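Long-range contacts in FHA domain-containing protein FhaA (Mycobacterium tuberculosis, PDB 3PO8), which regulates cell growth and peptidoglycan synthesis by binding MviN, this chain being its phosphothreonine-recognising FHA domain, which also interacts with the kinase PknB: residues Thr4-Leu8 and Thr17-Arg21; Val55-Asp60 and Val74-Leu79; Gly66-Asn71 and Gly82-Leu87; Gln78-Gly82 and Ile93-His97. All coordinates share one frame; numbering follows the deposited sequence.

Interaction 1: residues Thr4-Leu8 and Thr17-Arg21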
loop_
_atom_site.group_PDB
_atom_site.type_symbol
_atom_site.label_atom_id
_atom_site.label_comp_id
_atom_site.label_asym_id
_atom_site.label_seq_id
_atom_site.Cartn_x
_atom_site.Cartn_y
_atom_site.Cartn_z
ATOM N N THR A 4 -1.500 -14.208 -10.010
ATOM C CA THR A 4 -1.848 -12.795 -10.017
ATOM C C THR A 4 -0.676 -12.019 -9.482
ATOM O O THR A 4 0.128 -12.531 -8.708
ATOM C CB THR A 4 -3.061 -12.519 -9.083
ATOM O OG1 THR A 4 -4.158 -13.346 -9.485
ATOM C CG2 THR A 4 -3.465 -11.027 -9.093
ATOM N N SER A 5 -0.592 -10.766 -9.898
ATOM C CA SER A 5 0.330 -9.844 -9.304
ATOM C C SER A 5 -0.404 -8.563 -8.984
ATOM O O SER A 5 -1.412 -8.229 -9.575
ATOM C CB SER A 5 1.483 -9.577 -10.252
ATOM O OG SER A 5 2.331 -8.579 -9.725
ATOM N N VAL A 6 0.126 -7.839 -8.015
ATOM C CA VAL A 6 -0.481 -6.597 -7.578
ATOM C C VAL A 6 0.549 -5.492 -7.654
ATOM O O VAL A 6 1.689 -5.657 -7.192
ATOM C CB VAL A 6 -0.986 -6.669 -6.111
ATOM C CG1 VAL A 6 -1.534 -5.287 -5.665
ATOM C CG2 VAL A 6 -2.048 -7.753 -5.946
ATOM N N THR A 7 0.147 -4.377 -8.246
ATOM C CA THR A 7 0.961 -3.171 -8.263
ATOM C C THR A 7 0.326 -2.054 -7.485
ATOM O O THR A 7 -0.906 -1.908 -7.410
ATOM C CB THR A 7 1.269 -2.672 -9.681
ATOM O OG1 THR A 7 0.043 -2.455 -10.389
ATOM C CG2 THR A 7 2.119 -3.667 -10.393
ATOM N N LEU A 8 1.206 -1.258 -6.905
ATOM C CA LEU A 8 0.843 -0.064 -6.153
ATOM C C LEU A 8 1.456 1.089 -6.921
ATOM O O LEU A 8 2.673 1.080 -7.142
ATOM C CB LEU A 8 1.481 -0.103 -4.769
ATOM C CG LEU A 8 1.229 -1.327 -3.877
ATOM C CD1 LEU A 8 1.908 -1.155 -2.523
ATOM C CD2 LEU A 8 -0.250 -1.529 -3.740
ATOM N N THR A 17 5.967 3.149 -8.922
ATOM C CA THR A 17 5.237 1.902 -8.772
ATOM C C THR A 17 6.034 0.893 -7.957
ATOM O O THR A 17 7.248 0.838 -8.024
ATOM C CB THR A 17 4.926 1.327 -10.169
ATOM O OG1 THR A 17 4.020 2.220 -10.844
ATOM C CG2 THR A 17 4.305 -0.046 -10.109
ATOM N N TYR A 18 5.307 0.093 -7.177
ATOM C CA TYR A 18 5.859 -1.010 -6.435
ATOM C C TYR A 18 5.018 -2.253 -6.677
ATOM O O TYR A 18 3.771 -2.186 -6.637
ATOM C CB TYR A 18 5.859 -0.664 -4.953
ATOM C CG TYR A 18 6.329 -1.794 -4.084
ATOM C CD1 TYR A 18 7.671 -2.111 -3.996
ATOM C CD2 TYR A 18 5.432 -2.558 -3.374
ATOM C CE1 TYR A 18 8.104 -3.162 -3.190
ATOM C CE2 TYR A 18 5.849 -3.622 -2.572
ATOM C CZ TYR A 18 7.181 -3.911 -2.482
ATOM O OH TYR A 18 7.647 -4.954 -1.702
ATOM N N GLN A 19 5.685 -3.360 -6.952
ATOM C CA GLN A 19 5.024 -4.633 -7.145
ATOM C C GLN A 19 5.121 -5.460 -5.874
ATOM O O GLN A 19 6.205 -5.674 -5.365
ATOM C CB GLN A 19 5.636 -5.384 -8.324
ATOM C CG GLN A 19 4.858 -6.623 -8.693
ATOM C CD GLN A 19 5.142 -7.114 -10.083
ATOM O OE1 GLN A 19 5.708 -8.181 -10.254
ATOM N NE2 GLN A 19 4.752 -6.336 -11.082
ATOM N N LEU A 20 3.983 -5.963 -5.396
ATOM C CA LEU A 20 3.993 -6.733 -4.158
ATOM C C LEU A 20 4.832 -7.979 -4.319
ATOM O O LEU A 20 4.777 -8.665 -5.365
ATOM C CB LEU A 20 2.603 -7.161 -3.699
ATOM C CG LEU A 20 1.593 -6.073 -3.388
ATOM C CD1 LEU A 20 0.346 -6.684 -2.785
ATOM C CD2 LEU A 20 2.179 -5.057 -2.452
ATOM N N ARG A 21 5.581 -8.292 -3.278
ATOM C CA ARG A 21 6.267 -9.568 -3.170
ATOM C C ARG A 21 5.515 -10.460 -2.202
ATOM O O ARG A 21 4.769 -9.981 -1.347
ATOM C CB ARG A 21 7.683 -9.344 -2.638
ATOM C CG ARG A 21 8.519 -8.367 -3.473
ATOM C CD ARG A 21 9.909 -8.119 -2.887
ATOM N NE ARG A 21 10.189 -6.697 -2.660
ATOM C CZ ARG A 21 11.166 -6.230 -1.877
ATOM N NH1 ARG A 21 11.982 -7.058 -1.224
ATOM N NH2 ARG A 21 11.330 -4.924 -1.735
HETATM O O HOH W 1 4.720 -10.599 -10.612
HETATM O O HOH W 2 2.634 -9.075 -7.056
#
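Thr-7 and Gln-19 form a non-hydrogen-bonded pair and Leu-8 and Tyr-18 the adjoining hydrogen-bonded pair of an antiparallel hairpin, whose short strand axes approach to 4.6 Å at 155°. Leu-8 N donates to Tyr-18 O at 2.7 Å, the return bond runs from Tyr-18 N to Leu-8 O, and Leu-20 N reaches Val-6 O. Past the last of these a water takes over: it accepts from Val-6 N and donates to Leu-20 O, spanning the two chains where they draw apart.

Leu-20 bridges Val-6 and Leu-8 on the apolar side. Its CD1 lies against Val-6 CB at 3.6 Å with the two side chains crossing obliquely, while its other branch, CD2, meets Leu-8 CD1 at 3.9 Å nearly at a right angle. Leu-8 in turn runs beside Tyr-18, pointing the same way, and its CD1 meets the ring edge at Tyr-18 CD2, 3.9 Å away. The opposite face is polar: Gln-19, with CG anti to the backbone N (chi1 -172°) and its chain extended, carries its amide past Ser-5 OG to Thr-7 CG2, which stands 3.8 Å from NE2. A second water donates to Gln-19 OE1 at 2.6 Å.

Tyr-18 OH is hydrogen-bonded to Asn-25 OD1, and the ring meets Phe-35. Leu-8 and Leu-20 both rest on Ile-49 of strand 47-51, and strand 4-10 pairs on its other edge with strand 90-98.

Interaction 2: residues Val55-Asp60 and Val74-Leu79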
loop_
_atom_site.group_PDB
_atom_site.type_symbol
_atom_site.label_atom_id
_atom_site.label_comp_id
_atom_site.label_asym_id
_atom_site.label_seq_id
_atom_site.Cartn_x
_atom_site.Cartn_y
_atom_site.Cartn_z
ATOM N N VAL A 55 -4.355 -13.252 -2.431
ATOM C CA VAL A 55 -5.065 -12.288 -1.604
ATOM C C VAL A 55 -4.087 -11.286 -1.022
ATOM O O VAL A 55 -3.051 -11.685 -0.508
ATOM C CB VAL A 55 -5.769 -13.026 -0.444
ATOM C CG1 VAL A 55 -6.341 -12.035 0.598
ATOM C CG2 VAL A 55 -6.851 -13.953 -1.004
ATOM N N ALA A 56 -4.407 -9.989 -1.129
ATOM C CA ALA A 56 -3.615 -8.925 -0.555
ATOM C C ALA A 56 -4.366 -8.348 0.616
ATOM O O ALA A 56 -5.433 -7.778 0.442
ATOM C CB ALA A 56 -3.370 -7.836 -1.599
ATOM N N LEU A 57 -3.807 -8.509 1.809
ATOM C CA LEU A 57 -4.387 -7.988 3.042
ATOM C C LEU A 57 -3.584 -6.799 3.528
ATOM O O LEU A 57 -2.385 -6.908 3.839
ATOM C CB LEU A 57 -4.406 -9.050 4.121
ATOM C CG LEU A 57 -5.191 -10.294 3.794
ATOM C CD1 LEU A 57 -5.056 -11.227 4.968
ATOM C CD2 LEU A 57 -6.646 -9.974 3.538
ATOM N N LEU A 58 -4.236 -5.661 3.617
ATOM C CA LEU A 58 -3.634 -4.444 4.129
ATOM C C LEU A 58 -3.882 -4.292 5.624
ATOM O O LEU A 58 -4.969 -4.540 6.104
ATOM C CB LEU A 58 -4.193 -3.238 3.361
ATOM C CG LEU A 58 -3.715 -1.853 3.795
ATOM C CD1 LEU A 58 -3.657 -0.930 2.563
ATOM C CD2 LEU A 58 -4.587 -1.266 4.904
ATOM N N ALA A 59 -2.897 -3.838 6.373
ATOM C CA ALA A 59 -3.051 -3.564 7.795
ATOM C C ALA A 59 -2.351 -2.263 8.158
ATOM O O ALA A 59 -1.157 -2.101 7.888
ATOM C CB ALA A 59 -2.486 -4.704 8.617
ATOM N N ASP A 60 -3.065 -1.328 8.777
ATOM C CA ASP A 60 -2.464 -0.145 9.329
ATOM C C ASP A 60 -1.610 -0.559 10.508
ATOM O O ASP A 60 -2.044 -1.360 11.320
ATOM C CB ASP A 60 -3.548 0.826 9.788
ATOM C CG ASP A 60 -2.959 2.097 10.357
ATOM O OD1 ASP A 60 -2.750 2.151 11.588
ATOM O OD2 ASP A 60 -2.664 3.027 9.573
ATOM N N VAL A 74 -9.474 2.345 7.899
ATOM C CA VAL A 74 -9.198 0.926 8.010
ATOM C C VAL A 74 -8.222 0.576 9.123
ATOM O O VAL A 74 -7.343 1.364 9.502
ATOM C CB VAL A 74 -8.700 0.338 6.670
ATOM C CG1 VAL A 74 -9.722 0.598 5.553
ATOM C CG2 VAL A 74 -7.351 0.876 6.296
ATOM N N GLN A 75 -8.445 -0.612 9.681
ATOM C CA GLN A 75 -7.398 -1.311 10.417
ATOM C C GLN A 75 -6.879 -2.324 9.407
ATOM O O GLN A 75 -5.882 -2.038 8.732
ATOM C CB GLN A 75 -7.925 -1.949 11.702
ATOM C CG GLN A 75 -6.876 -2.690 12.467
ATOM C CD GLN A 75 -5.635 -1.862 12.728
ATOM O OE1 GLN A 75 -5.722 -0.763 13.282
ATOM N NE2 GLN A 75 -4.473 -2.382 12.328
ATOM N N GLU A 76 -7.535 -3.478 9.259
ATOM C CA GLU A 76 -7.248 -4.390 8.150
ATOM C C GLU A 76 -8.282 -4.331 7.038
ATOM O O GLU A 76 -9.441 -4.032 7.247
ATOM C CB GLU A 76 -7.048 -5.826 8.620
ATOM C CG GLU A 76 -5.935 -5.947 9.634
ATOM C CD GLU A 76 -5.160 -7.267 9.611
ATOM O OE1 GLU A 76 -5.477 -8.174 8.802
ATOM O OE2 GLU A 76 -4.207 -7.378 10.423
ATOM N N TRP A 77 -7.851 -4.611 5.826
ATOM C CA TRP A 77 -8.685 -4.475 4.633
ATOM C C TRP A 77 -8.217 -5.441 3.579
ATOM O O TRP A 77 -7.020 -5.565 3.373
ATOM C CB TRP A 77 -8.578 -3.048 4.119
ATOM C CG TRP A 77 -9.352 -2.746 2.886
ATOM C CD1 TRP A 77 -8.988 -3.014 1.611
ATOM C CD2 TRP A 77 -10.636 -2.128 2.814
ATOM N NE1 TRP A 77 -9.955 -2.591 0.737
ATOM C CE2 TRP A 77 -10.987 -2.051 1.452
ATOM C CE3 TRP A 77 -11.526 -1.630 3.768
ATOM C CZ2 TRP A 77 -12.171 -1.466 1.027
ATOM C CZ3 TRP A 77 -12.703 -1.068 3.337
ATOM C CH2 TRP A 77 -13.012 -0.996 1.980
ATOM N N GLN A 78 -9.125 -6.150 2.925
ATOM C CA GLN A 78 -8.742 -7.004 1.819
ATOM C C GLN A 78 -8.833 -6.209 0.539
ATOM O O GLN A 78 -9.912 -5.741 0.196
ATOM C CB GLN A 78 -9.624 -8.232 1.755
ATOM C CG GLN A 78 -9.214 -9.172 0.637
ATOM C CD GLN A 78 -9.881 -10.487 0.679
ATOM O OE1 GLN A 78 -10.008 -11.087 1.749
ATOM N NE2 GLN A 78 -10.272 -10.993 -0.489
ATOM N N LEU A 79 -7.702 -6.038 -0.137
ATOM C CA LEU A 79 -7.627 -5.160 -1.279
ATOM C C LEU A 79 -8.259 -5.817 -2.492
ATOM O O LEU A 79 -8.202 -7.040 -2.665
ATOM C CB LEU A 79 -6.174 -4.778 -1.559
ATOM C CG LEU A 79 -5.506 -3.836 -0.579
ATOM C CD1 LEU A 79 -4.039 -3.841 -0.777
ATOM C CD2 LEU A 79 -6.026 -2.393 -0.725
HETATM O O HOH W 3 -6.836 -9.399 -2.457
#
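Leu-58 and Trp-77 exchange two backbone hydrogen bonds, Leu-58 N to Trp-77 O at 2.8 Å and Trp-77 N to Leu-58 O at 2.9 Å, where strand 76-78, at the edge of the mixed sheet of the FHA beta-sandwich, pairs antiparallel with strand 56-60. Leu-79 N to Ala-56 O and Asp-60 N to Gln-75 O extend the ladder, and beyond the former a water accepts from Ala-56 N and donates to Leu-79 O. On the inner face Leu-58 CD2 meets Val-74 CG2 at 3.8 Å, the side chains crossing near a right angle, and Leu-79 CD1 touches Ala-56 CB at 4.1 Å and Leu-58 CB at 4.2 Å. On the other face Leu-57 CD2 packs on Gln-78 CB, and the carboxylate end of Glu-76 passes over Ala-59 CB, with OE2 3.7 Å away.

Gln-75 starts out away from the partner strand, but a bend at chi2 (52°) folds its amide back, and NE2 donates to Asp-60 O at 2.8 Å on a lone pair in the carbonyl plane. Farther out, Arg-50 forms a salt bridge with Glu-76, Ser-63 and Thr-67 bond to Asp-60 OD2, and Asp-83 takes the indole N-H of Trp-77. Backbone groups thus pair across the ladder, while the charged ends of Asp-60 and Glu-76 are held by residues beyond it.

Interaction 3: residues Gly66-Asn71 and Gly82-Leu87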
loop_
_atom_site.group_PDB
_atom_site.type_symbol
_atom_site.label_atom_id
_atom_site.label_comp_id
_atom_site.label_asym_id
_atom_site.label_seq_id
_atom_site.Cartn_x
_atom_site.Cartn_y
_atom_site.Cartn_z
ATOM N N GLY A 66 -3.222 7.429 10.492
ATOM C CA GLY A 66 -4.161 6.452 9.941
ATOM C C GLY A 66 -4.052 6.205 8.452
ATOM O O GLY A 66 -3.285 6.844 7.751
ATOM N N THR A 67 -4.863 5.262 8.007
ATOM C CA THR A 67 -4.908 4.845 6.618
ATOM C C THR A 67 -6.365 4.769 6.209
ATOM O O THR A 67 -7.205 4.345 6.982
ATOM C CB THR A 67 -4.231 3.460 6.428
ATOM O OG1 THR A 67 -2.876 3.531 6.868
ATOM C CG2 THR A 67 -4.268 3.006 4.988
ATOM N N THR A 68 -6.671 5.167 4.983
ATOM C CA THR A 68 -7.991 4.903 4.410
ATOM C C THR A 68 -7.877 4.153 3.104
ATOM O O THR A 68 -6.875 4.226 2.404
ATOM C CB THR A 68 -8.841 6.159 4.151
ATOM O OG1 THR A 68 -8.242 6.957 3.132
ATOM C CG2 THR A 68 -8.954 7.000 5.386
ATOM N N VAL A 69 -8.908 3.384 2.817
ATOM C CA VAL A 69 -9.049 2.753 1.505
ATOM C C VAL A 69 -10.410 3.151 0.966
ATOM O O VAL A 69 -11.421 2.995 1.653
ATOM C CB VAL A 69 -8.892 1.217 1.531
ATOM C CG1 VAL A 69 -8.987 0.631 0.091
ATOM C CG2 VAL A 69 -7.590 0.821 2.181
ATOM N N ASN A 70 -10.405 3.715 -0.244
ATOM C CA ASN A 70 -11.625 4.228 -0.867
ATOM C C ASN A 70 -12.328 5.175 0.088
ATOM O O ASN A 70 -13.557 5.133 0.238
ATOM C CB ASN A 70 -12.524 3.089 -1.325
ATOM C CG ASN A 70 -11.837 2.187 -2.338
ATOM O OD1 ASN A 70 -10.889 2.596 -3.021
ATOM N ND2 ASN A 70 -12.317 0.966 -2.454
ATOM N N ASN A 71 -11.512 6.006 0.755
ATOM C CA ASN A 71 -11.932 7.007 1.730
ATOM C C ASN A 71 -12.636 6.456 2.966
ATOM O O ASN A 71 -13.382 7.179 3.625
ATOM C CB ASN A 71 -12.787 8.083 1.053
ATOM C CG ASN A 71 -11.993 8.930 0.045
ATOM O OD1 ASN A 71 -10.863 9.360 0.333
ATOM N ND2 ASN A 71 -12.573 9.157 -1.115
ATOM N N GLY A 82 -8.352 -1.651 -8.179
ATOM C CA GLY A 82 -8.904 -0.323 -8.230
ATOM C C GLY A 82 -8.993 0.397 -6.909
ATOM O O GLY A 82 -9.384 1.564 -6.885
ATOM N N ASP A 83 -8.664 -0.289 -5.821
ATOM C CA ASP A 83 -8.699 0.379 -4.519
ATOM C C ASP A 83 -7.691 1.498 -4.470
ATOM O O ASP A 83 -6.625 1.420 -5.085
ATOM C CB ASP A 83 -8.440 -0.601 -3.381
ATOM C CG ASP A 83 -9.652 -1.484 -3.058
ATOM O OD1 ASP A 83 -10.765 -1.281 -3.608
ATOM O OD2 ASP A 83 -9.496 -2.389 -2.196
ATOM N N VAL A 84 -8.054 2.558 -3.767
ATOM C CA VAL A 84 -7.176 3.700 -3.600
ATOM C C VAL A 84 -6.860 3.860 -2.126
ATOM O O VAL A 84 -7.757 4.067 -1.280
ATOM C CB VAL A 84 -7.764 4.985 -4.205
ATOM C CG1 VAL A 84 -6.812 6.141 -3.998
ATOM C CG2 VAL A 84 -8.009 4.774 -5.706
ATOM N N ILE A 85 -5.576 3.682 -1.820
ATOM C CA ILE A 85 -5.085 3.818 -0.437
ATOM C C ILE A 85 -4.636 5.247 -0.193
ATOM O O ILE A 85 -3.898 5.788 -0.993
ATOM C CB ILE A 85 -3.898 2.873 -0.171
ATOM C CG1 ILE A 85 -4.265 1.429 -0.513
ATOM C CG2 ILE A 85 -3.444 3.035 1.293
ATOM C CD1 ILE A 85 -3.040 0.593 -0.746
ATOM N N ARG A 86 -5.066 5.863 0.899
ATOM C CA ARG A 86 -4.590 7.190 1.255
ATOM C C ARG A 86 -3.912 7.182 2.596
ATOM O O ARG A 86 -4.398 6.592 3.552
ATOM C CB ARG A 86 -5.713 8.199 1.237
ATOM C CG ARG A 86 -6.177 8.466 -0.161
ATOM C CD ARG A 86 -7.360 9.416 -0.220
ATOM N NE ARG A 86 -7.733 9.656 -1.613
ATOM C CZ ARG A 86 -8.574 8.918 -2.342
ATOM N NH1 ARG A 86 -9.209 7.870 -1.828
ATOM N NH2 ARG A 86 -8.797 9.250 -3.621
ATOM N N LEU A 87 -2.754 7.806 2.622
ATOM C CA LEU A 87 -1.949 7.887 3.822
ATOM C C LEU A 87 -1.141 9.139 3.716
ATOM O O LEU A 87 -0.609 9.457 2.655
ATOM C CB LEU A 87 -1.039 6.662 3.954
ATOM C CG LEU A 87 0.065 6.392 2.938
ATOM C CD1 LEU A 87 0.971 5.269 3.458
ATOM C CD2 LEU A 87 -0.456 6.028 1.543
HETATM O O HOH W 4 -8.614 6.164 0.433
#
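Thr-68 and Arg-86 make the hydrogen-bonded pair of a short antiparallel ladder in the FHA beta-sandwich, their backbones joined by Thr-68 N to Arg-86 O and Arg-86 N to Thr-68 O. Packing is close on the buried face. Thr-67 CG2 lies 3.8 Å from Ile-85 CG2, the two side chains alongside and pointing the same way, and Val-69 CG1 presses on Asp-83 CB at 3.7 Å. Strand 47-51 covers this face through Leu-47.

Arg-86 marks the opposite, wetter side. Its chain, extended from CG to NE, brings the guanidinium back over Val-84 CG1, which sits near the rim of one face, and NE pairs with Glu-91. Asn-71 OD1 lies over a face of the same group, 3.1 Å from Arg-86 NH1, at an angle too poor for a hydrogen bond. A single water ties this side together: it accepts from Arg-86 NH1 and Asn-71 N, donates to Val-84 O and bonds to Thr-68 OG1.

Asn-70 closes the end of the ladder with both ends of its amide. OD1 receives Val-84 N at 2.9 Å. Asp-83 OD2 is hydrogen-bonded to Ala-80 N and Trp-77 NE1, while Asn-70 ND2 donates to Asp-83 OD1 at 3.0 Å, reaching that oxygen from above the carboxylate plane, 64° out of it.

Interaction 4: residues Gln78-Gly82 and Ile93-His97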
loop_
_atom_site.group_PDB
_atom_site.type_symbol
_atom_site.label_atom_id
_atom_site.label_comp_id
_atom_site.label_asym_id
_atom_site.label_seq_id
_atom_site.Cartn_x
_atom_site.Cartn_y
_atom_site.Cartn_z
ATOM N N GLN A 78 -9.125 -6.150 2.925
ATOM C CA GLN A 78 -8.742 -7.004 1.819
ATOM C C GLN A 78 -8.833 -6.209 0.539
ATOM O O GLN A 78 -9.912 -5.741 0.196
ATOM C CB GLN A 78 -9.624 -8.232 1.755
ATOM C CG GLN A 78 -9.214 -9.172 0.637
ATOM C CD GLN A 78 -9.881 -10.487 0.679
ATOM O OE1 GLN A 78 -10.008 -11.087 1.749
ATOM N NE2 GLN A 78 -10.272 -10.993 -0.489
ATOM N N LEU A 79 -7.702 -6.038 -0.137
ATOM C CA LEU A 79 -7.627 -5.160 -1.279
ATOM C C LEU A 79 -8.259 -5.817 -2.492
ATOM O O LEU A 79 -8.202 -7.040 -2.665
ATOM C CB LEU A 79 -6.174 -4.778 -1.559
ATOM C CG LEU A 79 -5.506 -3.836 -0.579
ATOM C CD1 LEU A 79 -4.039 -3.841 -0.777
ATOM C CD2 LEU A 79 -6.026 -2.393 -0.725
ATOM N N ALA A 80 -8.829 -4.977 -3.343
ATOM C CA ALA A 80 -9.349 -5.358 -4.658
ATOM C C ALA A 80 -8.786 -4.422 -5.707
ATOM O O ALA A 80 -8.413 -3.293 -5.422
ATOM C CB ALA A 80 -10.867 -5.274 -4.696
ATOM N N ASP A 81 -8.802 -4.893 -6.958
ATOM C CA ASP A 81 -8.367 -4.086 -8.078
ATOM C C ASP A 81 -9.109 -2.745 -8.062
ATOM O O ASP A 81 -10.343 -2.705 -7.886
ATOM C CB ASP A 81 -8.663 -4.855 -9.362
ATOM C CG ASP A 81 -8.185 -4.154 -10.600
ATOM O OD1 ASP A 81 -7.000 -3.843 -10.723
ATOM O OD2 ASP A 81 -9.018 -3.957 -11.505
ATOM N N GLY A 82 -8.352 -1.651 -8.179
ATOM C CA GLY A 82 -8.904 -0.323 -8.230
ATOM C C GLY A 82 -8.993 0.397 -6.909
ATOM O O GLY A 82 -9.384 1.564 -6.885
ATOM N N ILE A 93 -2.768 3.823 -5.956
ATOM C CA ILE A 93 -3.738 3.049 -6.720
ATOM C C ILE A 93 -3.292 1.598 -6.792
ATOM O O ILE A 93 -2.152 1.300 -7.159
ATOM C CB ILE A 93 -3.884 3.599 -8.161
ATOM C CG1 ILE A 93 -4.224 5.104 -8.122
ATOM C CG2 ILE A 93 -4.951 2.834 -8.926
ATOM C CD1 ILE A 93 -4.024 5.839 -9.430
ATOM N N VAL A 94 -4.189 0.697 -6.432
ATOM C CA VAL A 94 -3.898 -0.727 -6.379
ATOM C C VAL A 94 -4.469 -1.363 -7.638
ATOM O O VAL A 94 -5.638 -1.155 -7.949
ATOM C CB VAL A 94 -4.564 -1.381 -5.154
ATOM C CG1 VAL A 94 -4.324 -2.888 -5.159
ATOM C CG2 VAL A 94 -4.051 -0.754 -3.883
ATOM N N ARG A 95 -3.668 -2.112 -8.374
ATOM C CA ARG A 95 -4.179 -2.828 -9.537
ATOM C C ARG A 95 -3.739 -4.281 -9.481
ATOM O O ARG A 95 -2.642 -4.580 -9.037
ATOM C CB ARG A 95 -3.630 -2.187 -10.804
ATOM C CG ARG A 95 -4.250 -0.870 -11.162
ATOM C CD ARG A 95 -3.615 -0.299 -12.420
ATOM N NE ARG A 95 -3.952 1.113 -12.631
ATOM C CZ ARG A 95 -3.204 2.145 -12.233
ATOM N NH1 ARG A 95 -2.044 1.961 -11.584
ATOM N NH2 ARG A 95 -3.620 3.384 -12.497
ATOM N N MET A 96 -4.596 -5.194 -9.914
ATOM C CA MET A 96 -4.218 -6.598 -10.080
ATOM C C MET A 96 -4.047 -6.901 -11.558
ATOM O O MET A 96 -4.779 -6.380 -12.389
ATOM C CB MET A 96 -5.308 -7.513 -9.538
ATOM C CG MET A 96 -5.372 -7.658 -8.072
ATOM S SD MET A 96 -5.477 -6.107 -7.165
ATOM C CE MET A 96 -5.937 -6.708 -5.534
ATOM N N HIS A 97 -3.099 -7.768 -11.874
ATOM C CA HIS A 97 -2.951 -8.246 -13.241
ATOM C C HIS A 97 -2.603 -9.714 -13.190
ATOM O O HIS A 97 -1.964 -10.168 -12.250
ATOM C CB HIS A 97 -1.904 -7.436 -14.023
ATOM C CG HIS A 97 -0.489 -7.577 -13.529
ATOM N ND1 HIS A 97 0.066 -6.736 -12.589
ATOM C CD2 HIS A 97 0.508 -8.417 -13.914
ATOM C CE1 HIS A 97 1.328 -7.075 -12.387
ATOM N NE2 HIS A 97 1.624 -8.088 -13.181
#
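Gly-82 N donates to Val-94 O at 2.8 Å, the shorter of two hydrogen bonds that fasten the turn 78-82 to strand 90-98. The second lies two residues farther along the strand, where Asp-81 OD1 accepts the backbone N-H of Met-96 at 2.9 Å, much as a carbonyl of a neighbouring strand might. The N-H arrives on the anti side of the oxygen, 29° out of the carboxylate plane, in a fairly straight bond (160° at the hydrogen). With chi1 at -177°, CG extends opposite the backbone N, and this carries the oxygen across to the strand, where it also lies 3.2 Å from Arg-95 CA.

Met-96 covers the turn in return. A bend at chi2 folds its thioether over the chain: SD comes 3.5 Å from Asp-81 N, and the terminal CE lies 3.7 Å from Leu-79 O and equally close to the Ala-80 carbonyl carbon. Val-94 points toward the turn, its CG2 meeting Leu-79 CD2 at 4.1 Å, about at a right angle. The side chain of Arg-95 leads away from the turn, and its NH1 bonds to Gln-9.

Asp-83 OD2 accepts from Ala-80 N, and Asp-83 continues the backbone pairing with Val-94. The whole is a connection between the two sheets of the FHA beta-sandwich, in which the chain leaves strand 76-78 of one sheet and enters strand 84-87 of the other.

The four contacts show how a two-sheet beta-sandwich is stitched together. Interactions 1 and 3 lie in the same six-stranded sheet, their centres 16 Å apart on opposite sides of the chain's centre, whereas interaction 2 forms the edge of the other sheet. Interaction 4, whose centre is 9 Å from that of interaction 1, links the sheets by way of residues 78-82, sharing Gln-78 and Leu-79 with interaction 2 and Gly-82 with interaction 3. Along the chain, interaction 1 closes first; the segments of 2 and 3 then alternate, as do those of 3 and 4. This interleaving ties the later half of the FHA domain to strand 4-10 through strand 90-98.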